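Side-chain contacts in putative uncharacterized protein (Chaetomium thermophilum, PDB 4XRI), which probably serves as an importin-beta nuclear transport receptor, a flexible HEAT-repeat protein that carries protein cargo into the nucleus and is expected to bind a small GTPase: residues A184-V189 with T208-S213; E331-L336 with I374-Q379; A713-F718 with A737-Q742. The protein carries 2 engineered substitutions. All coordinates share one frame; numbering follows the deposited sequence.

Contact 1. Residues A184-V189 with T208-S213; sequences AILTAV and TALGDS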
loop_
_atom_site.group_PDB
_atom_site.type_symbol
_atom_site.label_atom_id
_atom_site.label_comp_id
_atom_site.label_asym_id
_atom_site.label_seq_id
_atom_site.Cartn_x
_atom_site.Cartn_y
_atom_site.Cartn_z
ATOM N N ALA A 184 -10.511 6.818 -37.281
ATOM C CA ALA A 184 -9.328 7.039 -38.106
ATOM C C ALA A 184 -8.072 6.581 -37.374
ATOM O O ALA A 184 -7.195 5.942 -37.959
ATOM C CB ALA A 184 -9.212 8.504 -38.493
ATOM N N ILE A 185 -7.997 6.914 -36.090
ATOM C CA ILE A 185 -6.875 6.516 -35.251
ATOM C C ILE A 185 -6.834 5.003 -35.067
ATOM O O ILE A 185 -5.785 4.375 -35.224
ATOM C CB ILE A 185 -6.943 7.200 -33.877
ATOM C CG1 ILE A 185 -6.696 8.700 -34.023
ATOM C CG2 ILE A 185 -5.931 6.586 -32.926
ATOM C CD1 ILE A 185 -6.941 9.479 -32.749
ATOM N N LEU A 186 -7.984 4.422 -34.739
ATOM C CA LEU A 186 -8.088 2.983 -34.530
ATOM C C LEU A 186 -7.716 2.212 -35.791
ATOM O O LEU A 186 -7.021 1.197 -35.729
ATOM C CB LEU A 186 -9.501 2.604 -34.086
ATOM C CG LEU A 186 -9.746 1.105 -33.898
ATOM C CD1 LEU A 186 -8.810 0.544 -32.837
ATOM C CD2 LEU A 186 -11.201 0.830 -33.542
ATOM N N THR A 187 -8.180 2.704 -36.934
ATOM C CA THR A 187 -7.880 2.072 -38.213
ATOM C C THR A 187 -6.379 2.100 -38.483
ATOM O O THR A 187 -5.801 1.113 -38.940
ATOM C CB THR A 187 -8.626 2.762 -39.373
ATOM O OG1 THR A 187 -10.037 2.566 -39.220
ATOM C CG2 THR A 187 -8.190 2.188 -40.709
ATOM N N ALA A 188 -5.752 3.231 -38.177
ATOM C CA ALA A 188 -4.327 3.416 -38.430
ATOM C C ALA A 188 -3.470 2.466 -37.596
ATOM O O ALA A 188 -2.521 1.870 -38.109
ATOM C CB ALA A 188 -3.924 4.860 -38.158
ATOM N N VAL A 189 -3.800 2.320 -36.316
ATOM C CA VAL A 189 -2.987 1.497 -35.425
ATOM C C VAL A 189 -3.217 0.004 -35.667
ATOM O O VAL A 189 -2.283 -0.793 -35.578
ATOM C CB VAL A 189 -3.250 1.832 -33.933
ATOM C CG1 VAL A 189 -3.031 3.320 -33.686
ATOM C CG2 VAL A 189 -4.642 1.418 -33.499
ATOM N N THR A 208 1.935 -1.657 -29.859
ATOM C CA THR A 208 2.231 -0.950 -28.621
ATOM C C THR A 208 1.301 0.246 -28.475
ATOM O O THR A 208 0.776 0.516 -27.394
ATOM C CB THR A 208 3.693 -0.468 -28.575
ATOM O OG1 THR A 208 4.568 -1.578 -28.791
ATOM C CG2 THR A 208 4.004 0.173 -27.227
ATOM N N ALA A 209 1.107 0.957 -29.580
ATOM C CA ALA A 209 0.240 2.127 -29.604
ATOM C C ALA A 209 -1.207 1.732 -29.332
ATOM O O ALA A 209 -1.939 2.455 -28.655
ATOM C CB ALA A 209 0.355 2.843 -30.939
ATOM N N LEU A 210 -1.612 0.581 -29.864
ATOM C CA LEU A 210 -2.947 0.052 -29.611
ATOM C C LEU A 210 -3.141 -0.215 -28.123
ATOM O O LEU A 210 -4.178 0.120 -27.553
ATOM C CB LEU A 210 -3.188 -1.225 -30.422
ATOM C CG LEU A 210 -4.501 -1.962 -30.141
ATOM C CD1 LEU A 210 -5.692 -1.040 -30.344
ATOM C CD2 LEU A 210 -4.616 -3.200 -31.025
ATOM N N GLY A 211 -2.130 -0.811 -27.501
ATOM C CA GLY A 211 -2.152 -1.071 -26.075
ATOM C C GLY A 211 -2.311 0.211 -25.284
ATOM O O GLY A 211 -3.112 0.282 -24.356
ATOM N N ASP A 212 -1.555 1.233 -25.669
ATOM C CA ASP A 212 -1.612 2.531 -25.004
ATOM C C ASP A 212 -2.942 3.242 -25.247
ATOM O O ASP A 212 -3.354 4.087 -24.457
ATOM C CB ASP A 212 -0.456 3.425 -25.473
ATOM C CG ASP A 212 0.895 2.950 -24.970
ATOM O OD1 ASP A 212 0.932 2.210 -23.964
ATOM O OD2 ASP A 212 1.921 3.324 -25.575
ATOM N N SER A 213 -3.615 2.893 -26.337
ATOM C CA SER A 213 -4.812 3.620 -26.748
ATOM C C SER A 213 -6.102 2.891 -26.387
ATOM O O SER A 213 -7.185 3.306 -26.799
ATOM C CB SER A 213 -4.779 3.880 -28.255
ATOM O OG SER A 213 -3.570 4.509 -28.640
#
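V189 meets L210 and A209 where two successive helices of the HEAT-repeat solenoid, 182-193 and 200-212, pack in a roughly antiparallel pair. The short axes run at 145° to each other and approach to 10.0 Å, a usual spacing for helices separated by medium-sized aliphatic side chains. V189 divides its two methyls between neighbouring residues of the other helix. Its CG2 reaches L210 CD1 at 4.1 Å, the two side chains crossing at about a right angle, while CG1 faces A209 CB at 4.4 Å. This division follows from chi1 of -55°, which sets CG1 anti to the carbonyl carbon and leaves CG2 in the crowded position between N and C. L186, one helical turn earlier, adds its CD1 to L210 CD1 at 4.3 Å, and the three methyls of L186, V189 and L210 make a nearly equilateral triangle.

Residue size suits each place: small A209 lets the backbones come close, with the CA atoms of V189 and L210 only 6.0 Å apart, whereas the two leucines extend to one flank. There both touch V217, and I230 of helix 224-238 closes over them; on another side V189 rests on L160 of helix 153-168. A glycerol, probably from the crystallisation liquor, lies near L186.

Farther out, D212 forms a salt bridge with R255. S213, where helical geometry ends, turns its hydroxyl back to the last turn: OG donates to A209 O at 2.6 Å, at a C=O...OG angle of 146° and with OG tilted out of the carbonyl plane.

Contact 2. Residues E331-L336 with I374-Q379; sequences EVVPVL and IPPVIQ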
loop_
_atom_site.group_PDB
_atom_site.type_symbol
_atom_site.label_atom_id
_atom_site.label_comp_id
_atom_site.label_asym_id
_atom_site.label_seq_id
_atom_site.Cartn_x
_atom_site.Cartn_y
_atom_site.Cartn_z
ATOM N N GLU A 331 -4.877 -27.057 -17.773
ATOM C CA GLU A 331 -3.917 -26.699 -18.808
ATOM C C GLU A 331 -2.839 -25.751 -18.287
ATOM O O GLU A 331 -1.656 -25.913 -18.590
ATOM C CB GLU A 331 -4.633 -26.066 -20.005
ATOM C CG GLU A 331 -5.771 -26.902 -20.572
ATOM C CD GLU A 331 -5.297 -28.152 -21.294
ATOM O OE1 GLU A 331 -4.076 -28.295 -21.523
ATOM O OE2 GLU A 331 -6.155 -28.993 -21.636
ATOM N N VAL A 332 -3.253 -24.768 -17.494
ATOM C CA VAL A 332 -2.363 -23.692 -17.070
ATOM C C VAL A 332 -1.515 -24.050 -15.847
ATOM O O VAL A 332 -0.320 -23.754 -15.807
ATOM C CB VAL A 332 -3.168 -22.412 -16.767
ATOM C CG1 VAL A 332 -2.264 -21.321 -16.211
ATOM C CG2 VAL A 332 -3.877 -21.928 -18.026
ATOM N N VAL A 333 -2.130 -24.679 -14.851
ATOM C CA VAL A 333 -1.426 -24.996 -13.607
ATOM C C VAL A 333 -0.228 -25.942 -13.810
ATOM O O VAL A 333 0.844 -25.691 -13.256
ATOM C CB VAL A 333 -2.384 -25.604 -12.552
ATOM C CG1 VAL A 333 -1.609 -26.100 -11.341
ATOM C CG2 VAL A 333 -3.431 -24.579 -12.128
ATOM N N PRO A 334 -0.395 -27.032 -14.592
ATOM C CA PRO A 334 0.806 -27.843 -14.838
ATOM C C PRO A 334 1.952 -27.066 -15.491
ATOM O O PRO A 334 3.116 -27.377 -15.235
ATOM C CB PRO A 334 0.294 -28.942 -15.777
ATOM C CG PRO A 334 -1.128 -29.095 -15.422
ATOM C CD PRO A 334 -1.606 -27.699 -15.109
ATOM N N VAL A 335 1.632 -26.069 -16.309
ATOM C CA VAL A 335 2.660 -25.249 -16.943
ATOM C C VAL A 335 3.352 -24.364 -15.912
ATOM O O VAL A 335 4.575 -24.209 -15.934
ATOM C CB VAL A 335 2.073 -24.368 -18.066
ATOM C CG1 VAL A 335 3.114 -23.386 -18.573
ATOM C CG2 VAL A 335 1.563 -25.237 -19.206
ATOM N N LEU A 336 2.561 -23.794 -15.007
ATOM C CA LEU A 336 3.093 -22.968 -13.927
ATOM C C LEU A 336 4.061 -23.756 -13.055
ATOM O O LEU A 336 5.139 -23.272 -12.710
ATOM C CB LEU A 336 1.956 -22.409 -13.070
ATOM C CG LEU A 336 1.153 -21.261 -13.678
ATOM C CD1 LEU A 336 -0.026 -20.923 -12.785
ATOM C CD2 LEU A 336 2.050 -20.051 -13.876
ATOM N N ILE A 374 -5.949 -28.485 -6.321
ATOM C CA ILE A 374 -5.229 -29.446 -5.488
ATOM C C ILE A 374 -4.740 -30.717 -6.217
ATOM O O ILE A 374 -3.579 -31.096 -6.057
ATOM C CB ILE A 374 -6.089 -29.856 -4.278
ATOM C CG1 ILE A 374 -6.196 -28.688 -3.299
ATOM C CG2 ILE A 374 -5.507 -31.076 -3.588
ATOM C CD1 ILE A 374 -7.219 -28.896 -2.210
ATOM N N PRO A 375 -5.605 -31.375 -7.020
ATOM C CA PRO A 375 -5.095 -32.596 -7.666
ATOM C C PRO A 375 -3.885 -32.404 -8.605
ATOM O O PRO A 375 -2.975 -33.230 -8.548
ATOM C CB PRO A 375 -6.309 -33.107 -8.452
ATOM C CG PRO A 375 -7.480 -32.574 -7.722
ATOM C CD PRO A 375 -7.058 -31.220 -7.235
ATOM N N PRO A 376 -3.864 -31.353 -9.453
ATOM C CA PRO A 376 -2.657 -31.250 -10.287
ATOM C C PRO A 376 -1.401 -30.868 -9.502
ATOM O O PRO A 376 -0.302 -31.265 -9.889
ATOM C CB PRO A 376 -3.020 -30.149 -11.295
ATOM C CG PRO A 376 -4.080 -29.356 -10.631
ATOM C CD PRO A 376 -4.872 -30.348 -9.838
ATOM N N VAL A 377 -1.560 -30.113 -8.421
ATOM C CA VAL A 377 -0.417 -29.709 -7.609
ATOM C C VAL A 377 0.116 -30.889 -6.801
ATOM O O VAL A 377 1.325 -31.118 -6.745
ATOM C CB VAL A 377 -0.780 -28.551 -6.659
ATOM C CG1 VAL A 377 0.367 -28.266 -5.704
ATOM C CG2 VAL A 377 -1.131 -27.305 -7.458
ATOM N N ILE A 378 -0.790 -31.640 -6.184
ATOM C CA ILE A 378 -0.405 -32.802 -5.388
ATOM C C ILE A 378 0.273 -33.861 -6.257
ATOM O O ILE A 378 1.239 -34.499 -5.833
ATOM C CB ILE A 378 -1.624 -33.409 -4.661
ATOM C CG1 ILE A 378 -2.085 -32.465 -3.550
ATOM C CG2 ILE A 378 -1.288 -34.765 -4.068
ATOM C CD1 ILE A 378 -0.971 -32.038 -2.617
ATOM N N GLN A 379 -0.220 -34.030 -7.480
ATOM C CA GLN A 379 0.412 -34.942 -8.427
ATOM C C GLN A 379 1.851 -34.515 -8.685
ATOM O O GLN A 379 2.759 -35.343 -8.734
ATOM C CB GLN A 379 -0.362 -34.992 -9.747
ATOM C CG GLN A 379 0.238 -35.949 -10.761
ATOM C CD GLN A 379 -0.444 -35.882 -12.113
ATOM O OE1 GLN A 379 -1.037 -34.865 -12.475
ATOM N NE2 GLN A 379 -0.364 -36.972 -12.869
#
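Within the HEAT-repeat solenoid, helix 324-340 meets the first turn of helix 374-384 through V333, which touches P376 and V377. A single methyl does the work. V333 CG1 lies 4.1 Å from P376 CG, the outermost carbon of the pyrrolidine ring, and equally 4.1 Å from V377 CG2. Because chi1 is 172°, CG1 stands anti to the backbone N, and it rests against two consecutive residues of the partner helix at once. The V333 side chain crosses each of them at about a right angle.

Proline fits the first turn of a helix well, since amide N-H groups there have no preceding turn to bond to; P375 and P376 both sit at such positions, and P376 turns its ring to the neighbour. P334 is placed differently, inside a helix: its nitrogen carries no hydrogen to donate to the turn before, in keeping with the kink there. Around the contact, Y365 and I373 also touch V333, and I403 packs on V377.

No hydrogen bond or charge pair joins the two segments. The contact therefore rests on dispersion and the exclusion of water from a few aliphatic carbons, which imposes little directional demand on how the two helices are set.

Contact 3. Residues A713-F718 with A737-Q742; sequences AILQCF and AQVLQQ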
loop_
_atom_site.group_PDB
_atom_site.type_symbol
_atom_site.label_atom_id
_atom_site.label_comp_id
_atom_site.label_asym_id
_atom_site.label_seq_id
_atom_site.Cartn_x
_atom_site.Cartn_y
_atom_site.Cartn_z
ATOM N N ALA A 713 -6.735 12.876 14.834
ATOM C CA ALA A 713 -6.196 12.368 16.092
ATOM C C ALA A 713 -6.206 13.448 17.173
ATOM O O ALA A 713 -6.362 13.155 18.358
ATOM C CB ALA A 713 -4.792 11.837 15.890
ATOM N N ILE A 714 -6.042 14.699 16.756
ATOM C CA ILE A 714 -6.047 15.829 17.685
ATOM C C ILE A 714 -7.432 16.022 18.307
ATOM O O ILE A 714 -7.559 16.324 19.497
ATOM C CB ILE A 714 -5.604 17.129 16.981
ATOM C CG1 ILE A 714 -4.098 17.101 16.720
ATOM C CG2 ILE A 714 -5.962 18.354 17.807
ATOM C CD1 ILE A 714 -3.599 18.281 15.917
ATOM N N LEU A 715 -8.468 15.826 17.497
ATOM C CA LEU A 715 -9.840 15.949 17.978
ATOM C C LEU A 715 -10.182 14.814 18.932
ATOM O O LEU A 715 -10.810 15.031 19.967
ATOM C CB LEU A 715 -10.823 15.970 16.810
ATOM C CG LEU A 715 -10.590 17.086 15.789
ATOM C CD1 LEU A 715 -11.706 17.108 14.765
ATOM C CD2 LEU A 715 -10.449 18.440 16.479
ATOM N N GLN A 716 -9.761 13.602 18.575
ATOM C CA GLN A 716 -9.906 12.448 19.456
ATOM C C GLN A 716 -9.217 12.738 20.781
ATOM O O GLN A 716 -9.716 12.393 21.853
ATOM C CB GLN A 716 -9.319 11.184 18.816
ATOM C CG GLN A 716 -9.287 9.986 19.746
ATOM C CD GLN A 716 -8.505 8.813 19.170
ATOM O OE1 GLN A 716 -8.471 8.598 17.956
ATOM N NE2 GLN A 716 -7.868 8.049 20.049
ATOM N N CYS A 717 -8.067 13.396 20.687
ATOM C CA CYS A 717 -7.291 13.778 21.854
ATOM C C CYS A 717 -8.050 14.765 22.742
ATOM O O CYS A 717 -8.012 14.660 23.972
ATOM C CB CYS A 717 -5.961 14.378 21.409
ATOM S SG CYS A 717 -4.701 14.387 22.665
ATOM N N PHE A 718 -8.735 15.719 22.112
ATOM C CA PHE A 718 -9.592 16.664 22.829
ATOM C C PHE A 718 -10.597 15.924 23.701
ATOM O O PHE A 718 -10.867 16.319 24.831
ATOM C CB PHE A 718 -10.338 17.587 21.856
ATOM C CG PHE A 718 -9.476 18.654 21.242
ATOM C CD1 PHE A 718 -8.277 19.028 21.827
ATOM C CD2 PHE A 718 -9.876 19.293 20.080
ATOM C CE1 PHE A 718 -7.492 20.015 21.257
ATOM C CE2 PHE A 718 -9.097 20.279 19.507
ATOM C CZ PHE A 718 -7.902 20.639 20.096
ATOM N N ALA A 737 -15.188 23.925 20.624
ATOM C CA ALA A 737 -16.486 23.824 19.958
ATOM C C ALA A 737 -16.435 24.502 18.597
ATOM O O ALA A 737 -16.995 24.011 17.619
ATOM C CB ALA A 737 -17.582 24.440 20.818
ATOM N N GLN A 738 -15.746 25.636 18.557
ATOM C CA GLN A 738 -15.503 26.379 17.329
ATOM C C GLN A 738 -14.787 25.505 16.300
ATOM O O GLN A 738 -15.178 25.450 15.135
ATOM C CB GLN A 738 -14.685 27.636 17.644
ATOM C CG GLN A 738 -14.375 28.529 16.469
ATOM C CD GLN A 738 -13.741 29.843 16.907
ATOM O OE1 GLN A 738 -14.324 30.599 17.688
ATOM N NE2 GLN A 738 -12.542 30.114 16.415
ATOM N N VAL A 739 -13.741 24.820 16.748
ATOM C CA VAL A 739 -12.962 23.929 15.897
ATOM C C VAL A 739 -13.791 22.736 15.426
ATOM O O VAL A 739 -13.762 22.372 14.246
ATOM C CB VAL A 739 -11.710 23.416 16.631
ATOM C CG1 VAL A 739 -10.997 22.364 15.798
ATOM C CG2 VAL A 739 -10.784 24.573 16.968
ATOM N N LEU A 740 -14.530 22.135 16.353
ATOM C CA LEU A 740 -15.370 20.981 16.042
ATOM C C LEU A 740 -16.420 21.307 14.986
ATOM O O LEU A 740 -16.679 20.507 14.088
ATOM C CB LEU A 740 -16.057 20.461 17.308
ATOM C CG LEU A 740 -15.181 19.878 18.421
ATOM C CD1 LEU A 740 -15.986 19.540 19.663
ATOM C CD2 LEU A 740 -14.447 18.653 17.904
ATOM N N GLN A 741 -17.018 22.489 15.101
ATOM C CA GLN A 741 -18.049 22.924 14.164
ATOM C C GLN A 741 -17.472 23.147 12.771
ATOM O O GLN A 741 -18.096 22.794 11.770
ATOM C CB GLN A 741 -18.725 24.203 14.667
ATOM C CG GLN A 741 -19.640 23.978 15.857
ATOM C CD GLN A 741 -20.159 25.273 16.457
ATOM O OE1 GLN A 741 -19.466 26.290 16.470
ATOM N NE2 GLN A 741 -21.392 25.241 16.951
ATOM N N GLN A 742 -16.275 23.722 12.713
ATOM C CA GLN A 742 -15.585 23.931 11.445
ATOM C C GLN A 742 -15.226 22.599 10.801
ATOM O O GLN A 742 -15.411 22.405 9.598
ATOM C CB GLN A 742 -14.322 24.771 11.652
ATOM C CG GLN A 742 -13.484 24.977 10.396
ATOM C CD GLN A 742 -12.256 24.082 10.347
ATOM O OE1 GLN A 742 -12.091 23.182 11.172
ATOM N NE2 GLN A 742 -11.385 24.332 9.375
#
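A chi1 of -58° sets CG of L715 anti to its carbonyl carbon, and chi2 of -174° extends CD1 away from CA, leaving CD2 as the branch that meets V739 and L740. On the facing helix, V739 holds CG1 anti to its backbone N and presents that methyl to L715 CD2 at 4.0 Å, the two side chains crossing obliquely. L740 has much the same torsions as L715; although its CB does not start out aimed at the other helix, the end of the chain bends nearer and brings CD2 to 4.2 Å from L715 CD2. The directions from L715 CD2 to the two partner methyls differ by about 83°, so they meet it on two different flanks. The other branch takes part as well, with L715 CD1 lying 4.4 Å from L740 CD2.

This packing joins helices 711-725 and 730-743, consecutive helices of the HEAT-repeat solenoid. The leucines suit a place where the backbones stand well apart, for the CA atoms of L715 and L740 are 7.7 Å from each other and long branched chains must span the interval. At the border of the contact is F718, whose CE2 comes to 4.7 Å from V739 CG1; one face of its ring has I714 O above it, offset toward the rim. Helix 754-780 closes the leucine side, with L763 and I767 on L715 and with A770 and W771 on L740. V739 also touches L701 of helix 690-701.

Everything that meets across these segments is hydrocarbon. With no polar group to fix one register, the fit depends on methyl shape alone, an interface that could probably tolerate small shifts between helices, consistent with the known flexibility of this protein.

In the fold
From the N terminus, contact 1 comes first and closes an 18-residue loop between helices 182-193 and 200-212. Contact 2 follows with a longer loop of 37 residues; helix 354-369 lies within it, between helix 324-340 and helix 374-384. Contact 3, far along the chain among the importin beta-1-like TPR repeats, again closes 18 residues, linking helices 711-725 and 730-743. The three run strictly in series, with no nesting or crossing, as befits a solenoid built from local helix packing. Centres of contacts 1 and 2 are about 37 Å apart, those of contacts 2 and 3 about 57 Å, the latter pair on opposite sides of the chain's centre.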